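Sugar-phosphate aldolase (Thermotoga maritima, PDB 1PVT) belongs to the class II aldolase and adducin family of AraD-like proteins, built on a mixed beta-sheet flanked by helices. Local coordinates at residues Y49-D54 / H106-A111. Residues are numbered along the deposited sequence; the frame is centred on the assembly and turned at random.
Sequences YGFDYD and HLMIHA
The Phe51 ring meets Leu107 at its edge, near the ring plane, with CZ 3.4 Å from the CD1 methyl, while one of its faces is covered by Tyr49, whose CB sits 3.9 Å above the plane over the ring centre. In this AraD-like fold, helix 103-115 packs here against the corner that follows edge strand 45-49 of the central sheet, a worked example of how a single branched aliphatic side chain joins a helix to an aromatic cluster. The same methyl also touches the rings of Tyr53 and Tyr49, lying 4.0 Å from Tyr49 CE2, with the leucine roughly perpendicular to the tyrosine side chain. Tyr53 brings CE1 to 3.9 Å from the second branch of Leu107, CD2; a chi1 of 178° places CG opposite the main-chain N and carries the ring toward the helix. No hydrogen bond spans the interface: Tyr49 OH bonds to Leu85 O, and Tyr53 OH to Pro56 O a short way along its own chain. Val84 of strand 79-84 also touches Tyr49, Tyr53 and Leu107, tying the cluster to the sheet, whereas Val173 of helix 173-182 contacts both Phe51 and Met108. The side chains of Phe51 and Met108, a selenomethionine, run toward one another: kinks at chi2 (-39°) and chi3 swing the terminal CE of Met108 round, to stop 3.6 Å from Phe51 CE1.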
loop_
_atom_site.group_PDB
_atom_site.type_symbol
_atom_site.label_atom_id
_atom_site.label_comp_id
_atom_site.label_asym_id
_atom_site.label_seq_id
_atom_site.Cartn_x
_atom_site.Cartn_y
_atom_site.Cartn_z
ATOM N N TYR A 49 14.482 5.590 13.681
ATOM C CA TYR A 49 13.656 6.000 12.558
ATOM C C TYR A 49 14.533 6.541 11.434
ATOM O O TYR A 49 14.175 6.453 10.260
ATOM C CB TYR A 49 12.699 7.106 12.983
ATOM C CG TYR A 49 11.509 6.650 13.779
ATOM C CD1 TYR A 49 11.200 7.241 15.002
ATOM C CD2 TYR A 49 10.661 5.664 13.291
ATOM C CE1 TYR A 49 10.075 6.864 15.721
ATOM C CE2 TYR A 49 9.532 5.279 14.001
ATOM C CZ TYR A 49 9.247 5.883 15.214
ATOM O OH TYR A 49 8.137 5.496 15.919
ATOM N N GLY A 50 15.683 7.102 11.798
ATOM C CA GLY A 50 16.572 7.679 10.805
ATOM C C GLY A 50 16.132 9.116 10.599
ATOM O O GLY A 50 16.745 9.884 9.860
ATOM N N PHE A 51 15.041 9.459 11.276
ATOM C CA PHE A 51 14.448 10.790 11.230
ATOM C C PHE A 51 13.628 10.985 12.505
ATOM O O PHE A 51 13.411 10.026 13.250
ATOM C CB PHE A 51 13.554 10.926 9.993
ATOM C CG PHE A 51 12.406 9.939 9.940
ATOM C CD1 PHE A 51 11.181 10.236 10.542
ATOM C CD2 PHE A 51 12.544 8.725 9.266
ATOM C CE1 PHE A 51 10.111 9.339 10.468
ATOM C CE2 PHE A 51 11.485 7.826 9.189
ATOM C CZ PHE A 51 10.265 8.132 9.790
ATOM N N ASP A 52 13.170 12.207 12.768
ATOM C CA ASP A 52 12.399 12.433 13.985
ATOM C C ASP A 52 10.895 12.295 13.849
ATOM O O ASP A 52 10.216 13.164 13.286
ATOM C CB ASP A 52 12.692 13.798 14.594
ATOM C CG ASP A 52 11.965 13.997 15.913
ATOM O OD1 ASP A 52 10.711 14.069 15.911
ATOM O OD2 ASP A 52 12.655 14.058 16.953
ATOM N N TYR A 53 10.378 11.207 14.406
ATOM C CA TYR A 53 8.958 10.935 14.370
ATOM C C TYR A 53 8.247 11.710 15.470
ATOM O O TYR A 53 8.604 11.613 16.643
ATOM C CB TYR A 53 8.711 9.444 14.545
ATOM C CG TYR A 53 7.256 9.110 14.573
ATOM C CD1 TYR A 53 6.452 9.354 13.465
ATOM C CD2 TYR A 53 6.668 8.582 15.717
ATOM C CE1 TYR A 53 5.091 9.082 13.491
ATOM C CE2 TYR A 53 5.305 8.304 15.764
ATOM C CZ TYR A 53 4.518 8.554 14.644
ATOM O OH TYR A 53 3.162 8.271 14.667
ATOM N N ASP A 54 7.235 12.475 15.074
ATOM C CA ASP A 54 6.464 13.283 16.007
ATOM C C ASP A 54 4.964 13.006 15.905
ATOM O O ASP A 54 4.141 13.843 16.271
ATOM C CB ASP A 54 6.740 14.770 15.752
ATOM C CG ASP A 54 5.833 15.687 16.567
ATOM O OD1 ASP A 54 5.800 15.546 17.812
ATOM O OD2 ASP A 54 5.149 16.548 15.962
ATOM N N HIS A 106 5.003 4.801 4.576
ATOM C CA HIS A 106 3.836 4.179 5.205
ATOM C C HIS A 106 3.552 4.873 6.520
ATOM O O HIS A 106 2.398 5.124 6.887
ATOM C CB HIS A 106 4.113 2.700 5.493
ATOM C CG HIS A 106 4.084 1.829 4.277
ATOM N ND1 HIS A 106 3.081 0.913 4.042
ATOM C CD2 HIS A 106 4.921 1.750 3.215
ATOM C CE1 HIS A 106 3.301 0.308 2.890
ATOM N NE2 HIS A 106 4.410 0.798 2.367
ATOM N N LEU A 107 4.633 5.161 7.235
ATOM C CA LEU A 107 4.535 5.815 8.518
ATOM C C LEU A 107 3.633 7.011 8.401
ATOM O O LEU A 107 2.628 7.117 9.105
ATOM C CB LEU A 107 5.904 6.276 8.988
ATOM C CG LEU A 107 6.278 5.754 10.370
ATOM C CD1 LEU A 107 7.446 6.563 10.897
ATOM C CD2 LEU A 107 5.078 5.854 11.311
HETATM N N MSE A 108 3.989 7.902 7.485
HETATM C CA MSE A 108 3.227 9.118 7.289
HETATM C C MSE A 108 1.749 8.932 7.020
HETATM O O MSE A 108 0.922 9.585 7.657
HETATM C CB MSE A 108 3.858 9.961 6.187
HETATM C CG MSE A 108 5.225 10.515 6.578
HETATM SE SE MSE A 108 5.333 11.097 8.461
HETATM C CE MSE A 108 6.905 10.056 8.994
ATOM N N ILE A 109 1.407 8.048 6.088
ATOM C CA ILE A 109 -0.003 7.823 5.781
ATOM C C ILE A 109 -0.710 7.296 7.015
ATOM O O ILE A 109 -1.843 7.688 7.319
ATOM C CB ILE A 109 -0.220 6.778 4.668
ATOM C CG1 ILE A 109 0.545 7.164 3.404
ATOM C CG2 ILE A 109 -1.707 6.672 4.357
ATOM C CD1 ILE A 109 1.985 6.718 3.396
ATOM N N HIS A 110 -0.031 6.392 7.713
ATOM C CA HIS A 110 -0.592 5.789 8.907
ATOM C C HIS A 110 -0.902 6.831 9.968
ATOM O O HIS A 110 -2.029 6.901 10.466
ATOM C CB HIS A 110 0.362 4.725 9.462
ATOM C CG HIS A 110 0.180 3.368 8.846
ATOM N ND1 HIS A 110 -1.050 2.743 8.769
ATOM C CD2 HIS A 110 1.074 2.501 8.314
ATOM C CE1 HIS A 110 -0.902 1.551 8.218
ATOM N NE2 HIS A 110 0.376 1.379 7.934
ATOM N N ALA A 111 0.090 7.646 10.309
ATOM C CA ALA A 111 -0.117 8.679 11.310
ATOM C C ALA A 111 -1.378 9.481 10.963
ATOM O O ALA A 111 -2.339 9.525 11.735
ATOM C CB ALA A 111 1.102 9.591 11.375
#